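Local coordinates for flavohemoglobin (Malassezia yamatoensis, PDB 6O0A), which probably detoxifies nitric oxide by coupling a heme-bearing globin domain to an FAD- and NAD-binding reductase module, and is required for nitric oxide resistance, at residues D267-T275 with F296-K304. Sequence-based numbering, arbitrary orientation.
Sequences DMTLETLET and FVEKLAAQK
Leu270, in the short, weakly bonded helical turn 270-273, comes closest to Phe296 of helix 290-302, with 6.0 Å between their CA atoms, and no hydrogen bond joins the two backbones. The Phe296 ring lies against the backbone of 268-270: its CE1 is 3.5 Å from Leu270 N, and the carbonyl O of Met268 meets the ring edge in plane, 3.5 Å from CZ. The side chains of Leu273 and Phe296 cross at about a right angle, and Leu273 CD1 approaches the ring obliquely in an off-centre CH-pi contact, 4.0 Å from the centroid and 30° off the normal. With CG anti to the backbone N (chi1 -168°), the branched end of Leu270 meets the helix; Leu270 CD2 touches CG of both Lys299 and Leu300, each at 3.7 Å, while CD1 packs on Leu300. The Glu274 and Leu300 side chains pass in opposite directions, Glu274 OE2 lying 3.6 Å from Leu300 CD2. Thr272 OG1 donates to Asp267 O at 2.8 Å, tying the turn to the residues leading into it. Phe369 of the parallel sheet meets Phe296 edge-to-face and also touches Leu273. Apolar and aromatic packing thus joins the turn to a helix beside the sheet of what is, by family, the NAD-binding domain; the one carboxylate, Glu274, is salt-bridged to Arg307, which probably balances its charge.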
ATOM      1  N   ASP A 267      -5.187   5.661   1.026  1.00 18.17           N
ATOM      2  CA  ASP A 267      -5.691   6.834   0.329  1.00 23.20           C
ATOM      3  C   ASP A 267      -6.177   6.501  -1.071  1.00 23.37           C
ATOM      4  O   ASP A 267      -6.553   7.407  -1.818  1.00 25.10           O
ATOM      5  CB  ASP A 267      -4.631   7.943   0.286  1.00 30.53           C
ATOM      6  CG  ASP A 267      -3.374   7.545  -0.481  1.00 37.19           C
ATOM      7  OD1 ASP A 267      -3.270   6.396  -0.958  1.00 37.29           O
ATOM      8  OD2 ASP A 267      -2.473   8.402  -0.605  1.00 40.71           O
ATOM      9  N   MET A 268      -6.193   5.222  -1.437  1.00 20.83           N
ATOM     10  CA  MET A 268      -6.639   4.797  -2.762  1.00 22.30           C
ATOM     11  C   MET A 268      -8.093   4.347  -2.642  1.00 20.77           C
ATOM     12  O   MET A 268      -8.416   3.157  -2.652  1.00 21.56           O
ATOM     13  CB  MET A 268      -5.725   3.696  -3.289  1.00 27.47           C
ATOM     14  CG  MET A 268      -5.982   3.284  -4.715  1.00 33.72           C
ATOM     15  SD  MET A 268      -5.828   4.687  -5.810  1.00 33.19           S
ATOM     16  CE  MET A 268      -4.238   5.339  -5.295  1.00 32.23           C
ATOM     17  N   THR A 269      -8.979   5.325  -2.513  1.00 20.73           N
ATOM     18  CA  THR A 269     -10.386   5.071  -2.258  1.00 18.64           C
ATOM     19  C   THR A 269     -11.234   5.456  -3.463  1.00 29.26           C
ATOM     20  O   THR A 269     -10.771   6.076  -4.427  1.00 23.55           O
ATOM     21  CB  THR A 269     -10.861   5.834  -1.019  1.00 22.00           C
ATOM     22  OG1 THR A 269     -10.678   7.234  -1.227  1.00 27.54           O
ATOM     23  CG2 THR A 269     -10.053   5.406   0.205  1.00 28.77           C
ATOM     24  N   LEU A 270     -12.511   5.077  -3.386  1.00 33.45           N
ATOM     25  CA  LEU A 270     -13.438   5.398  -4.465  1.00 34.03           C
ATOM     26  C   LEU A 270     -13.513   6.903  -4.694  1.00 32.74           C
ATOM     27  O   LEU A 270     -13.603   7.362  -5.839  1.00 36.12           O
ATOM     28  CB  LEU A 270     -14.814   4.819  -4.142  1.00 35.27           C
ATOM     29  CG  LEU A 270     -15.843   4.795  -5.263  1.00 33.17           C
ATOM     30  CD1 LEU A 270     -15.294   4.042  -6.462  1.00 24.80           C
ATOM     31  CD2 LEU A 270     -17.134   4.168  -4.762  1.00 34.11           C
ATOM     32  N   GLU A 271     -13.457   7.689  -3.615  1.00 33.10           N
ATOM     33  CA  GLU A 271     -13.471   9.140  -3.751  1.00 38.36           C
ATOM     34  C   GLU A 271     -12.272   9.633  -4.555  1.00 41.42           C
ATOM     35  O   GLU A 271     -12.392  10.569  -5.352  1.00 37.90           O
ATOM     36  CB  GLU A 271     -13.499   9.793  -2.369  1.00 40.56           C
ATOM     37  N   THR A 272     -11.111   9.006  -4.362  1.00 38.05           N
ATOM     38  CA  THR A 272      -9.908   9.391  -5.095  1.00 35.13           C
ATOM     39  C   THR A 272     -10.077   9.204  -6.600  1.00 36.27           C
ATOM     40  O   THR A 272      -9.552  10.001  -7.390  1.00 35.21           O
ATOM     41  CB  THR A 272      -8.715   8.582  -4.574  1.00 40.64           C
ATOM     42  OG1 THR A 272      -8.420   8.983  -3.231  1.00 46.42           O
ATOM     43  CG2 THR A 272      -7.476   8.782  -5.441  1.00 44.20           C
ATOM     44  N   LEU A 273     -10.815   8.174  -7.019  1.00 39.92           N
ATOM     45  CA  LEU A 273     -11.028   7.895  -8.435  1.00 38.84           C
ATOM     46  C   LEU A 273     -12.088   8.782  -9.075  1.00 40.06           C
ATOM     47  O   LEU A 273     -12.180   8.818 -10.305  1.00 39.29           O
ATOM     48  CB  LEU A 273     -11.423   6.428  -8.624  1.00 31.11           C
ATOM     49  CG  LEU A 273     -10.371   5.451  -8.107  1.00 29.08           C
ATOM     50  CD1 LEU A 273     -10.853   4.008  -8.197  1.00 29.35           C
ATOM     51  CD2 LEU A 273      -9.081   5.642  -8.887  1.00 32.03           C
ATOM     52  N   GLU A 274     -12.891   9.488  -8.287  1.00 38.49           N
ATOM     53  CA  GLU A 274     -14.015  10.251  -8.821  1.00 41.47           C
ATOM     54  C   GLU A 274     -13.606  11.720  -8.868  1.00 53.26           C
ATOM     55  O   GLU A 274     -13.716  12.450  -7.884  1.00 59.48           O
ATOM     56  CB  GLU A 274     -15.260  10.017  -7.976  1.00 43.68           C
ATOM     57  CG  GLU A 274     -15.712   8.562  -7.989  1.00 44.56           C
ATOM     58  CD  GLU A 274     -16.848   8.294  -7.028  1.00 43.52           C
ATOM     59  OE1 GLU A 274     -16.944   9.015  -6.014  1.00 47.16           O
ATOM     60  OE2 GLU A 274     -17.649   7.372  -7.290  1.00 43.40           O
ATOM     61  N   THR A 275     -13.123  12.150 -10.036  1.00 61.43           N
ATOM     62  CA  THR A 275     -12.673  13.529 -10.191  1.00 63.81           C
ATOM     63  C   THR A 275     -13.846  14.482 -10.388  1.00 61.94           C
ATOM     64  O   THR A 275     -13.816  15.614  -9.896  1.00 66.70           O
ATOM     65  CB  THR A 275     -11.700  13.640 -11.365  1.00 62.49           C
ATOM     66  OG1 THR A 275     -12.413  13.451 -12.593  1.00 64.22           O
ATOM     67  CG2 THR A 275     -10.600  12.588 -11.247  1.00 60.27           C
ATOM     68  N   PHE A 296     -14.657  -1.481  -4.517  1.00 14.00           N
ATOM     69  CA  PHE A 296     -15.177  -0.327  -5.254  1.00 15.36           C
ATOM     70  C   PHE A 296     -16.526  -0.639  -5.877  1.00 15.40           C
ATOM     71  O   PHE A 296     -17.453   0.179  -5.826  1.00 17.59           O
ATOM     72  CB  PHE A 296     -14.207   0.083  -6.366  1.00 16.69           C
ATOM     73  CG  PHE A 296     -12.901   0.641  -5.882  1.00 17.37           C
ATOM     74  CD1 PHE A 296     -12.803   1.287  -4.654  1.00 19.22           C
ATOM     75  CD2 PHE A 296     -11.767   0.528  -6.669  1.00 18.33           C
ATOM     76  CE1 PHE A 296     -11.592   1.808  -4.225  1.00 21.49           C
ATOM     77  CE2 PHE A 296     -10.551   1.042  -6.240  1.00 17.27           C
ATOM     78  CZ  PHE A 296     -10.468   1.684  -5.018  1.00 16.06           C
ATOM     79  N   VAL A 297     -16.644  -1.819  -6.482  1.00 15.39           N
ATOM     80  CA  VAL A 297     -17.866  -2.162  -7.193  1.00 14.72           C
ATOM     81  C   VAL A 297     -19.026  -2.312  -6.224  1.00 17.08           C
ATOM     82  O   VAL A 297     -20.133  -1.845  -6.494  1.00 18.90           O
ATOM     83  CB  VAL A 297     -17.649  -3.426  -8.039  1.00 19.53           C
ATOM     84  CG1 VAL A 297     -18.976  -3.882  -8.636  1.00 21.97           C
ATOM     85  CG2 VAL A 297     -16.666  -3.125  -9.154  1.00 19.56           C
ATOM     86  N   GLU A 298     -18.789  -2.946  -5.072  1.00 16.39           N
ATOM     87  CA  GLU A 298     -19.848  -3.079  -4.078  1.00 17.49           C
ATOM     88  C   GLU A 298     -20.321  -1.716  -3.584  1.00 18.55           C
ATOM     89  O   GLU A 298     -21.524  -1.502  -3.388  1.00 17.42           O
ATOM     90  CB  GLU A 298     -19.367  -3.930  -2.899  1.00 16.03           C
ATOM     91  CG  GLU A 298     -20.506  -4.368  -1.959  1.00 23.03           C
ATOM     92  CD  GLU A 298     -20.793  -3.384  -0.832  1.00 29.10           C
ATOM     93  OE1 GLU A 298     -19.878  -2.646  -0.414  1.00 27.50           O
ATOM     94  OE2 GLU A 298     -21.946  -3.353  -0.357  1.00 32.54           O
ATOM     95  N   LYS A 299     -19.390  -0.782  -3.367  1.00 19.87           N
ATOM     96  CA  LYS A 299     -19.784   0.542  -2.897  1.00 18.37           C
ATOM     97  C   LYS A 299     -20.552   1.299  -3.977  1.00 18.74           C
ATOM     98  O   LYS A 299     -21.605   1.895  -3.709  1.00 21.09           O
ATOM     99  CB  LYS A 299     -18.548   1.332  -2.451  1.00 22.03           C
ATOM    100  CG  LYS A 299     -18.875   2.700  -1.854  1.00 22.56           C
ATOM    101  CD  LYS A 299     -19.754   2.563  -0.623  1.00 38.28           C
ATOM    102  CE  LYS A 299     -20.168   3.927  -0.081  1.00 50.33           C
ATOM    103  NZ  LYS A 299     -18.995   4.818   0.165  1.00 57.02           N
ATOM    104  N   LEU A 300     -20.047   1.276  -5.212  1.00 19.57           N
ATOM    105  CA  LEU A 300     -20.757   1.932  -6.308  1.00 21.78           C
ATOM    106  C   LEU A 300     -22.162   1.364  -6.473  1.00 24.34           C
ATOM    107  O   LEU A 300     -23.113   2.102  -6.762  1.00 26.04           O
ATOM    108  CB  LEU A 300     -19.958   1.794  -7.607  1.00 19.93           C
ATOM    109  CG  LEU A 300     -18.686   2.627  -7.739  1.00 22.54           C
ATOM    110  CD1 LEU A 300     -17.755   2.014  -8.782  1.00 21.50           C
ATOM    111  CD2 LEU A 300     -19.017   4.086  -8.087  1.00 22.25           C
ATOM    112  N   ALA A 301     -22.318   0.055  -6.278  1.00 20.64           N
ATOM    113  CA  ALA A 301     -23.649  -0.535  -6.366  1.00 24.27           C
ATOM    114  C   ALA A 301     -24.549  -0.049  -5.236  1.00 26.82           C
ATOM    115  O   ALA A 301     -25.715   0.290  -5.467  1.00 23.93           O
ATOM    116  CB  ALA A 301     -23.546  -2.061  -6.367  1.00 22.31           C
ATOM    117  N   ALA A 302     -24.027  -0.001  -4.006  1.00 25.93           N
ATOM    118  CA  ALA A 302     -24.806   0.513  -2.883  1.00 22.93           C
ATOM    119  C   ALA A 302     -25.191   1.973  -3.085  1.00 29.95           C
ATOM    120  O   ALA A 302     -26.266   2.401  -2.643  1.00 31.94           O
ATOM    121  CB  ALA A 302     -24.018   0.347  -1.583  1.00 20.28           C
ATOM    122  N   GLN A 303     -24.341   2.748  -3.750  1.00 29.01           N
ATOM    123  CA  GLN A 303     -24.621   4.150  -4.025  1.00 28.13           C
ATOM    124  C   GLN A 303     -25.553   4.356  -5.207  1.00 34.16           C
ATOM    125  O   GLN A 303     -25.919   5.503  -5.482  1.00 38.36           O
ATOM    126  CB  GLN A 303     -23.323   4.907  -4.303  1.00 27.59           C
ATOM    127  CG  GLN A 303     -22.373   4.997  -3.133  1.00 32.46           C
ATOM    128  CD  GLN A 303     -21.061   5.646  -3.521  1.00 39.18           C
ATOM    129  OE1 GLN A 303     -20.746   5.778  -4.705  1.00 41.26           O
ATOM    130  NE2 GLN A 303     -20.290   6.059  -2.525  1.00 44.96           N
ATOM    131  N   LYS A 304     -25.930   3.287  -5.914  1.00 33.91           N
ATOM    132  CA  LYS A 304     -26.724   3.389  -7.140  1.00 33.44           C
ATOM    133  C   LYS A 304     -26.045   4.313  -8.155  1.00 38.75           C
ATOM    134  O   LYS A 304     -26.668   5.198  -8.750  1.00 39.67           O
ATOM    135  CB  LYS A 304     -28.153   3.845  -6.831  1.00 39.77           C
ATOM    136  CG  LYS A 304     -28.733   3.218  -5.573  1.00 47.17           C
ATOM    137  CD  LYS A 304     -29.860   2.249  -5.877  1.00 54.57           C
ATOM    138  CE  LYS A 304     -30.334   1.562  -4.603  1.00 57.85           C
ATOM    139  NZ  LYS A 304     -30.651   2.544  -3.524  1.00 56.99           N
TER